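Long-range contact in CocE/NonD family hydrolase (Staphylococcus aureus subsp. aureus COL, PDB 3III), which probably hydrolyses ester or amide bonds as a serine hydrolase of the alpha/beta-hydrolase fold, its natural substrate not established: residues A[267-279]-A[492-504]. Sequence-based numbering, arbitrary orientation.
Sequences SWSTQGLHNRGSF and VEIELLPSGTLFK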
loop_
_atom_site.group_PDB
_atom_site.type_symbol
_atom_site.label_atom_id
_atom_site.label_comp_id
_atom_site.label_asym_id
_atom_site.label_seq_id
_atom_site.Cartn_x
_atom_site.Cartn_y
_atom_site.Cartn_z
ATOM N N SER A 267 4.085 1.498 4.628
ATOM C CA SER A 267 5.257 0.677 4.856
ATOM C C SER A 267 6.260 0.936 3.756
ATOM O O SER A 267 5.903 0.989 2.591
ATOM C CB SER A 267 4.899 -0.791 4.895
ATOM O OG SER A 267 6.024 -1.595 5.175
ATOM N N TRP A 268 7.528 1.060 4.135
ATOM C CA TRP A 268 8.604 1.079 3.168
ATOM C C TRP A 268 8.666 -0.239 2.341
ATOM O O TRP A 268 9.303 -0.263 1.292
ATOM C CB TRP A 268 9.943 1.263 3.868
ATOM C CG TRP A 268 10.012 2.308 4.905
ATOM C CD1 TRP A 268 10.515 2.161 6.155
ATOM C CD2 TRP A 268 9.674 3.704 4.764
ATOM N NE1 TRP A 268 10.516 3.371 6.809
ATOM C CE2 TRP A 268 9.993 4.332 5.983
ATOM C CE3 TRP A 268 9.125 4.473 3.732
ATOM C CZ2 TRP A 268 9.819 5.699 6.193
ATOM C CZ3 TRP A 268 8.946 5.851 3.939
ATOM C CH2 TRP A 268 9.310 6.443 5.167
ATOM N N SER A 269 8.066 -1.310 2.828
ATOM C CA SER A 269 8.198 -2.665 2.253
ATOM C C SER A 269 7.149 -3.035 1.129
ATOM O O SER A 269 7.128 -4.182 0.634
ATOM C CB SER A 269 8.012 -3.673 3.367
ATOM O OG SER A 269 8.682 -3.285 4.589
ATOM N N THR A 270 6.308 -2.072 0.768
ATOM C CA THR A 270 5.174 -2.328 -0.144
ATOM C C THR A 270 5.225 -1.374 -1.374
ATOM O O THR A 270 4.194 -0.999 -1.988
ATOM C CB THR A 270 3.869 -2.249 0.633
ATOM O OG1 THR A 270 3.648 -0.902 1.062
ATOM C CG2 THR A 270 3.898 -3.155 1.869
ATOM N N GLN A 271 6.446 -1.000 -1.750
ATOM C CA GLN A 271 6.654 -0.114 -2.926
ATOM C C GLN A 271 6.280 -0.906 -4.142
ATOM O O GLN A 271 6.784 -2.033 -4.340
ATOM C CB GLN A 271 8.093 0.382 -2.995
ATOM C CG GLN A 271 8.518 1.245 -1.830
ATOM C CD GLN A 271 10.014 1.615 -1.913
ATOM O OE1 GLN A 271 10.501 2.048 -2.962
ATOM N NE2 GLN A 271 10.753 1.329 -0.854
ATOM N N GLY A 272 5.336 -0.382 -4.911
ATOM C CA GLY A 272 4.767 -1.075 -6.057
ATOM C C GLY A 272 3.347 -1.526 -5.881
ATOM O O GLY A 272 2.688 -1.961 -6.842
ATOM N N LEU A 273 2.843 -1.451 -4.649
ATOM C CA LEU A 273 1.416 -1.680 -4.413
ATOM C C LEU A 273 0.886 -0.563 -3.488
ATOM O O LEU A 273 0.532 0.493 -3.995
ATOM C CB LEU A 273 1.151 -3.077 -3.853
ATOM C CG LEU A 273 -0.339 -3.471 -3.794
ATOM C CD1 LEU A 273 -0.992 -3.425 -5.185
ATOM C CD2 LEU A 273 -0.473 -4.866 -3.150
ATOM N N HIS A 274 0.866 -0.755 -2.179
ATOM C CA HIS A 274 0.180 0.203 -1.294
ATOM C C HIS A 274 0.950 1.435 -0.820
ATOM O O HIS A 274 0.346 2.382 -0.296
ATOM C CB HIS A 274 -0.445 -0.513 -0.096
ATOM C CG HIS A 274 -1.392 -1.610 -0.472
ATOM N ND1 HIS A 274 -2.501 -1.411 -1.265
ATOM C CD2 HIS A 274 -1.355 -2.939 -0.196
ATOM C CE1 HIS A 274 -3.139 -2.561 -1.408
ATOM N NE2 HIS A 274 -2.458 -3.509 -0.776
ATOM N N ASN A 275 2.274 1.417 -0.913
ATOM C CA ASN A 275 3.099 2.440 -0.290
ATOM C C ASN A 275 2.751 3.841 -0.782
ATOM O O ASN A 275 2.465 4.703 0.028
ATOM C CB ASN A 275 4.583 2.042 -0.431
ATOM C CG ASN A 275 5.551 3.206 -0.362
ATOM O OD1 ASN A 275 5.443 4.130 -1.143
ATOM N ND2 ASN A 275 6.551 3.124 0.549
ATOM N N ARG A 276 2.724 4.060 -2.094
ATOM C CA ARG A 276 2.546 5.415 -2.615
ATOM C C ARG A 276 1.264 6.027 -2.099
ATOM O O ARG A 276 1.255 7.173 -1.639
ATOM C CB ARG A 276 2.561 5.439 -4.140
ATOM C CG ARG A 276 2.399 6.801 -4.735
ATOM C CD ARG A 276 2.515 6.777 -6.257
ATOM N NE ARG A 276 2.465 8.125 -6.810
ATOM C CZ ARG A 276 1.369 8.861 -6.929
ATOM N NH1 ARG A 276 0.170 8.374 -6.591
ATOM N NH2 ARG A 276 1.463 10.092 -7.420
ATOM N N GLY A 277 0.178 5.274 -2.217
ATOM C CA GLY A 277 -1.153 5.762 -1.878
ATOM C C GLY A 277 -1.420 5.826 -0.386
ATOM O O GLY A 277 -2.251 6.616 0.047
ATOM N N SER A 278 -0.693 5.021 0.404
ATOM C CA SER A 278 -0.787 5.116 1.839
ATOM C C SER A 278 -0.339 6.512 2.250
ATOM O O SER A 278 -1.025 7.215 3.039
ATOM C CB SER A 278 0.009 3.982 2.552
ATOM O OG SER A 278 -0.496 2.691 2.222
ATOM N N PHE A 279 0.784 6.956 1.696
ATOM C CA PHE A 279 1.303 8.297 1.997
ATOM C C PHE A 279 0.409 9.366 1.396
ATOM O O PHE A 279 0.161 10.414 2.054
ATOM C CB PHE A 279 2.735 8.462 1.451
ATOM C CG PHE A 279 3.780 7.792 2.304
ATOM C CD1 PHE A 279 4.221 8.390 3.471
ATOM C CD2 PHE A 279 4.261 6.543 1.974
ATOM C CE1 PHE A 279 5.171 7.799 4.262
ATOM C CE2 PHE A 279 5.202 5.903 2.791
ATOM C CZ PHE A 279 5.629 6.532 3.959
ATOM N N VAL A 492 13.717 13.640 -18.009
ATOM C CA VAL A 492 12.726 12.853 -17.293
ATOM C C VAL A 492 13.012 12.947 -15.822
ATOM O O VAL A 492 14.170 13.127 -15.404
ATOM C CB VAL A 492 12.695 11.383 -17.731
ATOM C CG1 VAL A 492 12.404 11.291 -19.302
ATOM C CG2 VAL A 492 13.979 10.673 -17.321
ATOM N N GLU A 493 11.964 12.851 -15.043
ATOM C CA GLU A 493 12.080 12.777 -13.583
ATOM C C GLU A 493 11.302 11.588 -13.116
ATOM O O GLU A 493 10.094 11.475 -13.397
ATOM C CB GLU A 493 11.534 14.034 -12.936
ATOM C CG GLU A 493 12.348 15.227 -13.335
ATOM C CD GLU A 493 11.867 16.519 -12.753
ATOM O OE1 GLU A 493 11.324 16.542 -11.637
ATOM O OE2 GLU A 493 12.084 17.552 -13.427
ATOM N N ILE A 494 12.019 10.683 -12.461
ATOM C CA ILE A 494 11.501 9.408 -12.029
ATOM C C ILE A 494 11.193 9.457 -10.547
ATOM O O ILE A 494 12.070 9.817 -9.719
ATOM C CB ILE A 494 12.479 8.277 -12.330
ATOM C CG1 ILE A 494 12.774 8.234 -13.836
ATOM C CG2 ILE A 494 11.912 6.904 -11.936
ATOM C CD1 ILE A 494 13.788 7.106 -14.235
ATOM N N GLU A 495 9.943 9.124 -10.220
ATOM C CA GLU A 495 9.464 9.015 -8.796
ATOM C C GLU A 495 10.022 7.744 -8.091
ATOM O O GLU A 495 9.504 6.647 -8.276
ATOM C CB GLU A 495 7.913 9.007 -8.779
ATOM C CG GLU A 495 7.238 8.942 -7.391
ATOM C CD GLU A 495 5.716 8.852 -7.487
ATOM O OE1 GLU A 495 5.202 8.563 -8.580
ATOM O OE2 GLU A 495 5.005 9.119 -6.477
ATOM N N LEU A 496 11.067 7.911 -7.307
ATOM C CA LEU A 496 11.432 6.871 -6.321
ATOM C C LEU A 496 10.406 6.955 -5.158
ATOM O O LEU A 496 10.164 8.010 -4.621
ATOM C CB LEU A 496 12.883 7.000 -5.819
ATOM C CG LEU A 496 14.024 6.687 -6.765
ATOM C CD1 LEU A 496 13.873 5.324 -7.387
ATOM C CD2 LEU A 496 14.127 7.786 -7.810
ATOM N N LEU A 497 9.780 5.827 -4.845
ATOM C CA LEU A 497 8.710 5.783 -3.886
ATOM C C LEU A 497 9.291 5.977 -2.498
ATOM O O LEU A 497 10.506 5.744 -2.282
ATOM C CB LEU A 497 7.987 4.460 -4.019
ATOM C CG LEU A 497 7.185 4.372 -5.342
ATOM C CD1 LEU A 497 6.560 2.976 -5.372
ATOM C CD2 LEU A 497 6.108 5.468 -5.497
ATOM N N PRO A 498 8.446 6.446 -1.551
ATOM C CA PRO A 498 8.940 6.844 -0.215
ATOM C C PRO A 498 9.638 5.692 0.526
ATOM O O PRO A 498 9.143 4.555 0.523
ATOM C CB PRO A 498 7.674 7.229 0.530
ATOM C CG PRO A 498 6.700 7.657 -0.582
ATOM C CD PRO A 498 7.016 6.771 -1.717
ATOM N N SER A 499 10.801 6.022 1.104
ATOM C CA SER A 499 11.648 5.076 1.815
ATOM C C SER A 499 12.330 5.783 3.010
ATOM O O SER A 499 12.457 6.973 3.019
ATOM C CB SER A 499 12.679 4.496 0.851
ATOM O OG SER A 499 13.621 5.448 0.475
ATOM N N GLY A 500 12.687 5.018 4.024
ATOM C CA GLY A 500 13.363 5.530 5.225
ATOM C C GLY A 500 14.532 4.666 5.581
ATOM O O GLY A 500 14.349 3.502 5.974
ATOM N N THR A 501 15.738 5.232 5.535
ATOM C CA THR A 501 16.952 4.434 5.610
ATOM C C THR A 501 18.098 5.233 6.173
ATOM O O THR A 501 18.234 6.428 5.837
ATOM C CB THR A 501 17.337 3.943 4.166
ATOM O OG1 THR A 501 16.130 3.622 3.467
ATOM C CG2 THR A 501 18.305 2.708 4.184
ATOM N N LEU A 502 18.883 4.600 7.043
ATOM C CA LEU A 502 20.153 5.126 7.538
ATOM C C LEU A 502 21.259 4.674 6.600
ATOM O O LEU A 502 21.324 3.456 6.244
ATOM C CB LEU A 502 20.483 4.513 8.908
ATOM C CG LEU A 502 21.809 4.806 9.599
ATOM C CD1 LEU A 502 21.955 6.330 9.849
ATOM C CD2 LEU A 502 21.805 3.977 10.938
ATOM N N PHE A 503 22.132 5.614 6.225
ATOM C CA PHE A 503 23.388 5.277 5.563
ATOM C C PHE A 503 24.456 5.687 6.545
ATOM O O PHE A 503 24.608 6.877 6.829
ATOM C CB PHE A 503 23.518 6.035 4.196
ATOM C CG PHE A 503 22.533 5.598 3.174
ATOM C CD1 PHE A 503 22.896 4.688 2.172
ATOM C CD2 PHE A 503 21.214 6.005 3.237
ATOM C CE1 PHE A 503 21.983 4.255 1.243
ATOM C CE2 PHE A 503 20.278 5.553 2.304
ATOM C CZ PHE A 503 20.650 4.680 1.323
ATOM N N LYS A 504 25.144 4.720 7.150
ATOM C CA LYS A 504 26.209 5.015 8.100
ATOM C C LYS A 504 27.441 5.522 7.390
ATOM O O LYS A 504 27.634 5.262 6.230
ATOM C CB LYS A 504 26.591 3.778 8.924
ATOM C CG LYS A 504 25.447 3.161 9.788
ATOM C CD LYS A 504 25.969 1.822 10.394
ATOM C CE LYS A 504 25.124 1.332 11.553
ATOM N NZ LYS A 504 25.798 0.139 12.211
HETATM O O HOH W 1 3.798 10.797 -8.927
#
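Pro498 and Gly500 of strand 492-503 press against two aromatic rings of segment 267-279. Gly500 lies across one face of the Trp268 indole, its N over the centre and its CA 3.9 Å from the centroid of the six-membered ring, a CH-pi contact. Having no side chain, Gly500 lets its backbone lie directly against the ring. The Phe279 ring takes Pro498 CB over one face, 3.6 Å from Phe279 CE2, in a second CH-pi contact. Leu497 packs beside Pro498, with CD2 against Arg276 CB at 3.8 Å and CD1 against Gln271 CB and Gly272 N.

Among the hydrogen bonds, Asn275 ND2 donates to Pro498 O (3.0 Å, 154°) and also to Ser267 O, so one amide nitrogen ties both segments together. Asn275 OD1, 3.1 Å from Pro498 CD, is buried without a polar partner. Gln271 runs alongside Leu497 in the opposite direction, OE1 lying 3.6 Å from Leu497 CB, while its NE2 binds Trp268 O and its OE1 takes Thr454 N.

The charged pair lies at one end. With CG anti to the backbone N (chi1 -179°) and the chain extended on to NE, Arg276 brings NE to the syn side of Glu495 OE2 at 2.7 Å. The guanidinium and carboxylate planes stand 84° apart, and NE alone grips the carboxylate, with a weak second bond to OE1; a water linked to Arg276 NH2 and, weakly, Glu495 OE1 supplements it. The chemistry implies a buried seam between hydrolase core and C-terminal beta domain, apolar in its middle and ending in a water-linked ion pair, where Glu495 at NE and Glu201 at NH1 would favour a protonated Arg276.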